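Local coordinates for protein receptor-type adenylate cyclase gresag 4.3 (Trypanosoma brucei, PDB 1FX4) that makes cyclic AMP and diphosphate from ATP through its magnesium-dependent class III cyclase domain, and could serve as a receptor for an unknown ligand, at residues Asp36-Ala39 with Thr40-Leu44; Met184-Gly188 with Glu189-Gln193. All coordinates share one frame; numbering follows the deposited sequence.

Contact 1: residues Asp36-Ala39 with Thr40-Leu44; sequences DAVA and THHRL
Four successive i to i+4 bonds, from Asp-36 O to Thr-40 N (2.9 Å) through Ala-39 O to Arg-43 N (3.0 Å), mark Asp-36 to Leu-44 as regular alpha-helix. Asp-36 O is shared. Thr-40 OG1 donates to it as well, at 2.9 Å, from the face of the carbonyl opposite the amide. With OG1 beside its own backbone N (chi1 -63°), the threonine folds its hydroxyl back onto the preceding turn, as serine and threonine hydroxyls often do in helices. A water donates to the same oxygen and accepts from Arg-43 NH1 at 2.8 Å; Arg-43 bends back along the helix, and its NH2 gives Thr-40 OG1 a weak bond. On another side, Val-38 and His-42 lie alongside each other, methyl CG1 3.8 Å from ring atom CE1. A hydrogen bond joins His-41 ND1 and His-42 ND1, 2.9 Å, and helps hold the two rings in their relative orientation. Ala-37, buried, touches Leu-132, where its small side chain probably lets the helix come close. Val-38 and His-41 pack on Ile-20 of strand 13-20, Phe-64 meets the His-42 ring edge-to-face, Phe-85 of helix 71-87 meets that of His-41, and Val-38 approaches the magnesium ligand Asp-62.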
loop_
_atom_site.group_PDB
_atom_site.type_symbol
_atom_site.label_atom_id
_atom_site.label_comp_id
_atom_site.label_asym_id
_atom_site.label_seq_id
_atom_site.Cartn_x
_atom_site.Cartn_y
_atom_site.Cartn_z
ATOM N N ASP A 36 5.330 -17.021 4.825
ATOM C CA ASP A 36 6.498 -17.620 4.173
ATOM C C ASP A 36 6.459 -17.484 2.656
ATOM O O ASP A 36 7.472 -17.203 2.025
ATOM C CB ASP A 36 6.596 -19.101 4.523
ATOM C CG ASP A 36 6.928 -19.342 5.984
ATOM O OD1 ASP A 36 7.460 -18.427 6.658
ATOM O OD2 ASP A 36 6.656 -20.467 6.458
ATOM N N ALA A 37 5.292 -17.723 2.071
ATOM C CA ALA A 37 5.133 -17.640 0.620
ATOM C C ALA A 37 5.406 -16.223 0.136
ATOM O O ALA A 37 6.114 -16.032 -0.844
ATOM C CB ALA A 37 3.739 -18.095 0.200
ATOM N N VAL A 38 4.889 -15.228 0.855
ATOM C CA VAL A 38 5.111 -13.841 0.477
ATOM C C VAL A 38 6.564 -13.438 0.697
ATOM O O VAL A 38 7.113 -12.669 -0.080
ATOM C CB VAL A 38 4.170 -12.870 1.218
ATOM C CG1 VAL A 38 4.550 -11.428 0.892
ATOM C CG2 VAL A 38 2.735 -13.135 0.795
ATOM N N ALA A 39 7.180 -13.965 1.750
ATOM C CA ALA A 39 8.578 -13.658 2.026
ATOM C C ALA A 39 9.416 -14.220 0.873
ATOM O O ALA A 39 10.357 -13.582 0.424
ATOM C CB ALA A 39 9.009 -14.279 3.355
ATOM N N THR A 40 9.044 -15.403 0.388
ATOM C CA THR A 40 9.751 -16.039 -0.728
ATOM C C THR A 40 9.554 -15.168 -1.973
ATOM O O THR A 40 10.503 -14.878 -2.704
ATOM C CB THR A 40 9.214 -17.469 -0.963
ATOM O OG1 THR A 40 9.484 -18.262 0.202
ATOM C CG2 THR A 40 9.864 -18.117 -2.170
ATOM N N HIS A 41 8.314 -14.725 -2.174
ATOM C CA HIS A 41 7.945 -13.862 -3.293
ATOM C C HIS A 41 8.854 -12.632 -3.302
ATOM O O HIS A 41 9.443 -12.303 -4.345
ATOM C CB HIS A 41 6.450 -13.488 -3.138
ATOM C CG HIS A 41 6.024 -12.255 -3.874
ATOM N ND1 HIS A 41 6.188 -10.987 -3.361
ATOM C CD2 HIS A 41 5.304 -12.107 -5.014
ATOM C CE1 HIS A 41 5.589 -10.112 -4.151
ATOM N NE2 HIS A 41 5.044 -10.767 -5.160
ATOM N N HIS A 42 9.014 -11.985 -2.142
ATOM C CA HIS A 42 9.877 -10.793 -2.073
ATOM C C HIS A 42 11.337 -11.113 -2.396
ATOM O O HIS A 42 12.019 -10.343 -3.072
ATOM C CB HIS A 42 9.810 -10.131 -0.705
ATOM C CG HIS A 42 8.586 -9.291 -0.506
ATOM N ND1 HIS A 42 7.380 -9.590 -1.098
ATOM C CD2 HIS A 42 8.389 -8.148 0.192
ATOM C CE1 HIS A 42 6.490 -8.667 -0.776
ATOM N NE2 HIS A 42 7.077 -7.779 0.008
ATOM N N ARG A 43 11.820 -12.236 -1.884
ATOM C CA ARG A 43 13.210 -12.617 -2.146
ATOM C C ARG A 43 13.439 -12.890 -3.629
ATOM O O ARG A 43 14.447 -12.474 -4.188
ATOM C CB ARG A 43 13.613 -13.852 -1.335
ATOM C CG ARG A 43 14.049 -13.570 0.067
ATOM C CD ARG A 43 14.815 -14.767 0.642
ATOM N NE ARG A 43 14.182 -16.042 0.303
ATOM C CZ ARG A 43 13.141 -16.571 0.944
ATOM N NH1 ARG A 43 12.598 -15.951 1.983
ATOM N NH2 ARG A 43 12.625 -17.716 0.515
ATOM N N LEU A 44 12.512 -13.604 -4.267
ATOM C CA LEU A 44 12.644 -13.918 -5.688
ATOM C C LEU A 44 12.650 -12.646 -6.508
ATOM O O LEU A 44 13.517 -12.451 -7.369
ATOM C CB LEU A 44 11.508 -14.818 -6.181
ATOM C CG LEU A 44 11.374 -16.210 -5.566
ATOM C CD1 LEU A 44 10.151 -16.891 -6.169
ATOM C CD2 LEU A 44 12.641 -17.027 -5.852
HETATM O O HOH W 1 10.541 -17.705 2.873
#

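Contact 2: residues Met184-Gly188 with Glu189-Gln193; sequences MSLSG and EDRNQ
Arg-191 reaches back over Gly-188 and brings its guanidinium group between the glycine and the side chain of Met-184. Gly-188 CA is 3.3 Å from Arg-191 NH2 and lies toward the rim of one face of the guanidinium; on the opposite face, the methyl group CE of Met-184 sits over the centre, 3.8 Å from CZ. A bend at chi3 (-63°) turns the end of the arginine toward this site, and the methionine, bent at both chi2 and chi3, crosses it at about a right angle. The flexible thioether suits the place because it can turn its methyl over the centre of a planar cation. Leu-186 O lies 2.7 Å from Arg-191 NH1, at an angle too poor for a hydrogen bond, though the charges probably attract. Lower down, the arginine's aliphatic CG packs 3.9 Å from Leu-186 CB. Gly-188 also gives its carbonyl oxygen to Asn-192 N at 3.2 Å.

Just ahead of the glycine, Ser-187 is the N-cap of helix 188-192. Its OG, held between its own backbone N and carbonyl carbon (chi1 60°), accepts from Asp-190 N at 3.2 Å, while Ser-187 O takes the amide of Arg-191 at 3.0 Å. A serine fits here because its short side chain brings the hydroxyl to the amide of Asp-190, in the first turn. Phe-72 of helix 71-87 touches both Leu-186 and Asp-190, tying this surface turn to the body of the domain.

The chemistry thus divides along the turn: directional bonds from Ser-187 and Gly-188 start the short helix, whereas the arginine is held by contacts over its faces and probably by its attraction to Leu-186 O. The acidic Glu-189 and Asp-190 in the first turn would probably interact favourably with the helix dipole.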
loop_
_atom_site.group_PDB
_atom_site.type_symbol
_atom_site.label_atom_id
_atom_site.label_comp_id
_atom_site.label_asym_id
_atom_site.label_seq_id
_atom_site.Cartn_x
_atom_site.Cartn_y
_atom_site.Cartn_z
ATOM N N MET A 184 6.887 -0.960 -27.900
ATOM C CA MET A 184 7.598 -0.262 -28.962
ATOM C C MET A 184 8.870 0.461 -28.510
ATOM O O MET A 184 9.614 0.989 -29.338
ATOM C CB MET A 184 6.659 0.671 -29.732
ATOM C CG MET A 184 5.552 -0.061 -30.477
ATOM S SD MET A 184 6.119 -1.514 -31.453
ATOM C CE MET A 184 6.775 -0.674 -32.908
ATOM N N SER A 185 9.115 0.483 -27.199
ATOM C CA SER A 185 10.318 1.101 -26.641
ATOM C C SER A 185 11.469 0.138 -26.850
ATOM O O SER A 185 12.637 0.521 -26.801
ATOM C CB SER A 185 10.158 1.380 -25.145
ATOM O OG SER A 185 9.300 2.484 -24.936
ATOM N N LEU A 186 11.128 -1.137 -27.003
ATOM C CA LEU A 186 12.128 -2.163 -27.241
ATOM C C LEU A 186 12.578 -1.997 -28.682
ATOM O O LEU A 186 11.848 -1.451 -29.506
ATOM C CB LEU A 186 11.506 -3.550 -27.094
ATOM C CG LEU A 186 10.936 -3.933 -25.738
ATOM C CD1 LEU A 186 10.121 -5.211 -25.885
ATOM C CD2 LEU A 186 12.063 -4.130 -24.760
ATOM N N SER A 187 13.784 -2.447 -28.984
ATOM C CA SER A 187 14.278 -2.373 -30.349
ATOM C C SER A 187 13.567 -3.481 -31.127
ATOM O O SER A 187 12.992 -4.394 -30.529
ATOM C CB SER A 187 15.785 -2.597 -30.368
ATOM O OG SER A 187 16.103 -3.867 -29.833
ATOM N N GLY A 188 13.588 -3.397 -32.454
ATOM C CA GLY A 188 12.936 -4.409 -33.271
ATOM C C GLY A 188 13.496 -5.791 -33.011
ATOM O O GLY A 188 12.766 -6.778 -32.982
ATOM N N GLU A 189 14.804 -5.845 -32.794
ATOM C CA GLU A 189 15.529 -7.078 -32.517
ATOM C C GLU A 189 15.061 -7.672 -31.182
ATOM O O GLU A 189 14.840 -8.882 -31.073
ATOM C CB GLU A 189 17.017 -6.748 -32.459
ATOM C CG GLU A 189 17.979 -7.905 -32.369
ATOM C CD GLU A 189 19.423 -7.418 -32.460
ATOM O OE1 GLU A 189 20.233 -7.756 -31.565
ATOM O OE2 GLU A 189 19.738 -6.671 -33.418
ATOM N N ASP A 190 14.902 -6.810 -30.178
ATOM C CA ASP A 190 14.449 -7.241 -28.860
ATOM C C ASP A 190 13.038 -7.823 -28.927
ATOM O O ASP A 190 12.760 -8.856 -28.317
ATOM C CB ASP A 190 14.498 -6.078 -27.864
ATOM C CG ASP A 190 15.929 -5.683 -27.486
ATOM O OD1 ASP A 190 16.868 -6.484 -27.719
ATOM O OD2 ASP A 190 16.111 -4.563 -26.950
ATOM N N ARG A 191 12.166 -7.187 -29.705
ATOM C CA ARG A 191 10.790 -7.654 -29.848
ATOM C C ARG A 191 10.711 -9.042 -30.478
ATOM O O ARG A 191 9.852 -9.851 -30.118
ATOM C CB ARG A 191 9.968 -6.666 -30.672
ATOM C CG ARG A 191 9.625 -5.393 -29.932
ATOM C CD ARG A 191 8.538 -4.617 -30.662
ATOM N NE ARG A 191 8.976 -4.190 -31.986
ATOM C CZ ARG A 191 9.648 -3.071 -32.229
ATOM N NH1 ARG A 191 9.960 -2.246 -31.241
ATOM N NH2 ARG A 191 10.030 -2.791 -33.461
ATOM N N ASN A 192 11.629 -9.327 -31.395
ATOM C CA ASN A 192 11.651 -10.617 -32.073
ATOM C C ASN A 192 12.171 -11.749 -31.189
ATOM O O ASN A 192 11.989 -12.917 -31.510
ATOM C CB ASN A 192 12.450 -10.516 -33.371
ATOM C CG ASN A 192 11.822 -9.549 -34.361
ATOM O OD1 ASN A 192 10.588 -9.474 -34.484
ATOM N ND2 ASN A 192 12.664 -8.789 -35.062
ATOM N N GLN A 193 12.815 -11.401 -30.077
ATOM C CA GLN A 193 13.322 -12.408 -29.147
ATOM C C GLN A 193 12.233 -12.805 -28.156
ATOM O O GLN A 193 12.407 -13.731 -27.375
ATOM C CB GLN A 193 14.528 -11.878 -28.372
ATOM C CG GLN A 193 15.791 -11.721 -29.206
ATOM C CD GLN A 193 16.977 -11.248 -28.389
ATOM O OE1 GLN A 193 18.086 -11.765 -28.528
ATOM N NE2 GLN A 193 16.752 -10.254 -27.535
#

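How the contacts relate
Both contacts are local and lie within the cyclase catalytic domain, yet on opposite sides of the chain's centre, with their own centres about 31 Å apart. Contact 1 is partly buried and belongs to a single long helix, 34-51, near the magnesium site; contact 2 is a surface turn joining two short helices, 180-185 and 188-192, away from the metal. The mid-helix site combines an unbroken run of backbone bonds with a pair of hydrogen-bonded imidazoles, one of them buried, whereas the turn must start a helix, using a serine cap. Each has an arginine folded back, one meeting water, the other lying between a methionine methyl and the backbone of the turn.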